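Local coordinates for protein L-threonine dehydrogenase (Flavobacterium frigidimaris, PDB 2YY7) that probably catalyses the NAD-dependent oxidation of L-threonine at its 3-hydroxyl, as a member of the NAD(P)-dependent epimerase/dehydratase family, at residues D190-A195 and K305-H310. Residues are numbered along the deposited sequence; the frame is centred on the assembly and turned at random.
Sequences DIFYKA and KDMIEH
Phe-192 meets Met-307 and Ile-308 where helix 187-197 packs on the C-terminal helix 300-311. The main contact is CH-pi: CB of Met-307 sits over one face of the Phe-192 ring, 3.8 Å from its centroid and closest to CE1 at 3.6 Å. Met-307 CG and CE also reach this ring. The methionine chain bends at both chi2 (-67°) and chi3 (-83°), which brings Met-307 CE back to 3.7 Å from Phe-192 CD2, while Met-307 SD stands farther above the face, 5.0 Å from the Phe-192 ring centroid, as a more distant Met-aromatic contact. Plain apolar packing adds Ile-308, whose CG1 comes to the ring edge, 4.1 Å from Phe-192 CE1. Ile-252 and Ile-256 of helix 249-257 pack on the same phenylalanine, and Trp-176 touches Met-307, whose side chain lies about 7 Å from that of the NAD-binding Gln-13. With the ring cut back to an alanine here, Met-307 would probably lose the flat surface under its CB, and its thioether would be freer to turn. With no hydrogen bond or salt bridge across the two segments, their contact depends on apolar shape and dispersion, to which the CH-pi contact may add a small electrostatic part.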
ATOM      1  N   ASP A 190       7.386  24.430  16.162  1.00 11.33           N
ATOM      2  CA  ASP A 190       8.674  24.921  16.646  1.00 12.84           C
ATOM      3  C   ASP A 190       8.833  26.434  16.479  1.00 12.36           C
ATOM      4  O   ASP A 190       9.323  27.121  17.377  1.00 12.87           O
ATOM      5  CB  ASP A 190       9.808  24.210  15.909  1.00 13.53           C
ATOM      6  CG  ASP A 190       9.927  22.747  16.288  1.00 16.01           C
ATOM      7  OD1 ASP A 190      10.703  22.029  15.621  1.00 18.10           O
ATOM      8  OD2 ASP A 190       9.253  22.318  17.247  1.00 17.19           O
ATOM      9  N   ILE A 191       8.417  26.943  15.324  1.00 12.99           N
ATOM     10  CA  ILE A 191       8.525  28.365  15.021  1.00 13.31           C
ATOM     11  C   ILE A 191       7.897  29.224  16.116  1.00 13.87           C
ATOM     12  O   ILE A 191       8.365  30.328  16.387  1.00 13.96           O
ATOM     13  CB  ILE A 191       7.860  28.685  13.660  1.00 13.81           C
ATOM     14  CG1 ILE A 191       8.209  30.110  13.225  1.00 13.95           C
ATOM     15  CG2 ILE A 191       6.354  28.499  13.758  1.00 14.10           C
ATOM     16  CD1 ILE A 191       7.731  30.445  11.819  1.00 13.15           C
ATOM     17  N   PHE A 192       6.840  28.721  16.743  1.00 14.13           N
ATOM     18  CA  PHE A 192       6.187  29.466  17.816  1.00 14.89           C
ATOM     19  C   PHE A 192       7.043  29.466  19.083  1.00 15.19           C
ATOM     20  O   PHE A 192       7.224  30.505  19.713  1.00 15.95           O
ATOM     21  CB  PHE A 192       4.797  28.878  18.106  1.00 13.65           C
ATOM     22  CG  PHE A 192       3.728  29.329  17.135  1.00 13.82           C
ATOM     23  CD1 PHE A 192       3.145  30.587  17.255  1.00 13.25           C
ATOM     24  CD2 PHE A 192       3.316  28.500  16.091  1.00 11.72           C
ATOM     25  CE1 PHE A 192       2.164  31.016  16.351  1.00 11.29           C
ATOM     26  CE2 PHE A 192       2.339  28.920  15.183  1.00 12.01           C
ATOM     27  CZ  PHE A 192       1.763  30.180  15.314  1.00 11.23           C
ATOM     28  N   TYR A 193       7.587  28.311  19.450  1.00 16.10           N
ATOM     29  CA  TYR A 193       8.415  28.237  20.648  1.00 17.47           C
ATOM     30  C   TYR A 193       9.689  29.070  20.539  1.00 16.80           C
ATOM     31  O   TYR A 193      10.084  29.737  21.500  1.00 15.90           O
ATOM     32  CB  TYR A 193       8.769  26.781  20.974  1.00 18.97           C
ATOM     33  CG  TYR A 193       7.605  25.998  21.541  1.00 21.84           C
ATOM     34  CD1 TYR A 193       6.679  25.376  20.705  1.00 24.95           C
ATOM     35  CD2 TYR A 193       7.398  25.924  22.919  1.00 23.46           C
ATOM     36  CE1 TYR A 193       5.573  24.699  21.228  1.00 23.38           C
ATOM     37  CE2 TYR A 193       6.297  25.255  23.449  1.00 25.12           C
ATOM     38  CZ  TYR A 193       5.388  24.647  22.599  1.00 24.72           C
ATOM     39  OH  TYR A 193       4.288  24.005  23.122  1.00 26.10           O
ATOM     40  N   LYS A 194      10.326  29.037  19.371  1.00 15.84           N
ATOM     41  CA  LYS A 194      11.560  29.787  19.154  1.00 17.42           C
ATOM     42  C   LYS A 194      11.300  31.282  18.973  1.00 17.26           C
ATOM     43  O   LYS A 194      12.122  32.107  19.366  1.00 17.18           O
ATOM     44  CB  LYS A 194      12.310  29.250  17.930  1.00 17.82           C
ATOM     45  CG  LYS A 194      12.708  27.788  18.025  1.00 17.86           C
ATOM     46  CD  LYS A 194      13.622  27.523  19.205  1.00 21.71           C
ATOM     47  CE  LYS A 194      13.993  26.055  19.265  1.00 26.45           C
ATOM     48  NZ  LYS A 194      14.732  25.710  20.508  1.00 28.08           N
ATOM     49  N   ALA A 195      10.165  31.629  18.374  1.00 17.28           N
ATOM     50  CA  ALA A 195       9.818  33.031  18.176  1.00 17.29           C
ATOM     51  C   ALA A 195       9.623  33.687  19.538  1.00 18.09           C
ATOM     52  O   ALA A 195      10.103  34.790  19.790  1.00 18.55           O
ATOM     53  CB  ALA A 195       8.529  33.152  17.359  1.00 16.66           C
ATOM     54  N   LYS A 305      -2.872  33.667  16.701  1.00 12.85           N
ATOM     55  CA  LYS A 305      -3.271  34.408  17.890  1.00 13.64           C
ATOM     56  C   LYS A 305      -3.416  33.461  19.075  1.00 13.25           C
ATOM     57  O   LYS A 305      -2.852  33.698  20.146  1.00 13.11           O
ATOM     58  CB  LYS A 305      -4.602  35.128  17.646  1.00 13.38           C
ATOM     59  CG  LYS A 305      -5.128  35.884  18.854  1.00 16.42           C
ATOM     60  CD  LYS A 305      -6.499  36.485  18.569  1.00 17.06           C
ATOM     61  CE  LYS A 305      -7.007  37.283  19.760  1.00 24.33           C
ATOM     62  NZ  LYS A 305      -8.410  37.747  19.562  1.00 30.09           N
ATOM     63  N   ASP A 306      -4.176  32.386  18.869  1.00 12.40           N
ATOM     64  CA  ASP A 306      -4.426  31.393  19.913  1.00 12.36           C
ATOM     65  C   ASP A 306      -3.150  30.712  20.405  1.00 11.53           C
ATOM     66  O   ASP A 306      -3.018  30.427  21.594  1.00 11.39           O
ATOM     67  CB  ASP A 306      -5.426  30.349  19.403  1.00 12.92           C
ATOM     68  CG  ASP A 306      -6.069  29.559  20.527  1.00 14.01           C
ATOM     69  OD1 ASP A 306      -5.525  28.508  20.917  1.00 12.67           O
ATOM     70  OD2 ASP A 306      -7.120  30.007  21.034  1.00 18.85           O
ATOM     71  N   MET A 307      -2.208  30.455  19.500  1.00 10.66           N
ATOM     72  CA  MET A 307      -0.946  29.829  19.888  1.00 10.85           C
ATOM     73  C   MET A 307      -0.150  30.763  20.792  1.00 11.01           C
ATOM     74  O   MET A 307       0.317  30.368  21.864  1.00 10.14           O
ATOM     75  CB  MET A 307      -0.099  29.485  18.653  1.00  9.94           C
ATOM     76  CG  MET A 307      -0.493  28.187  17.947  1.00 10.66           C
ATOM     77  SD  MET A 307      -0.177  26.700  18.935  1.00 11.71           S
ATOM     78  CE  MET A 307       1.573  26.434  18.604  1.00  9.42           C
ATOM     79  N   ILE A 308       0.005  32.007  20.352  1.00 11.00           N
ATOM     80  CA  ILE A 308       0.758  32.987  21.123  1.00 12.50           C
ATOM     81  C   ILE A 308       0.124  33.243  22.493  1.00 12.51           C
ATOM     82  O   ILE A 308       0.829  33.449  23.478  1.00 13.03           O
ATOM     83  CB  ILE A 308       0.909  34.301  20.320  1.00 13.38           C
ATOM     84  CG1 ILE A 308       1.797  34.031  19.096  1.00 13.66           C
ATOM     85  CG2 ILE A 308       1.521  35.402  21.193  1.00 14.46           C
ATOM     86  CD1 ILE A 308       1.885  35.172  18.125  1.00 20.96           C
ATOM     87  N   GLU A 309      -1.203  33.213  22.564  1.00 11.86           N
ATOM     88  CA  GLU A 309      -1.875  33.423  23.841  1.00 12.36           C
ATOM     89  C   GLU A 309      -1.545  32.272  24.784  1.00 12.51           C
ATOM     90  O   GLU A 309      -1.284  32.480  25.968  1.00 12.55           O
ATOM     91  CB  GLU A 309      -3.390  33.509  23.656  1.00 12.30           C
ATOM     92  CG  GLU A 309      -3.866  34.739  22.904  1.00 14.73           C
ATOM     93  CD  GLU A 309      -5.375  34.903  22.965  1.00 17.52           C
ATOM     94  OE1 GLU A 309      -6.098  33.940  22.637  1.00 20.60           O
ATOM     95  OE2 GLU A 309      -5.842  35.994  23.341  1.00 22.75           O
ATOM     96  N   HIS A 310      -1.554  31.053  24.256  1.00 12.25           N
ATOM     97  CA  HIS A 310      -1.247  29.878  25.067  1.00 12.50           C
ATOM     98  C   HIS A 310       0.223  29.808  25.479  1.00 13.46           C
ATOM     99  O   HIS A 310       0.548  29.340  26.569  1.00 14.11           O
ATOM    100  CB  HIS A 310      -1.610  28.601  24.304  1.00 11.94           C
ATOM    101  CG  HIS A 310      -3.056  28.227  24.403  1.00 13.13           C
ATOM    102  ND1 HIS A 310      -3.599  27.654  25.533  1.00 13.18           N
ATOM    103  CD2 HIS A 310      -4.076  28.365  23.525  1.00 10.30           C
ATOM    104  CE1 HIS A 310      -4.892  27.457  25.347  1.00 14.20           C
ATOM    105  NE2 HIS A 310      -5.207  27.879  24.137  1.00 13.79           N
TER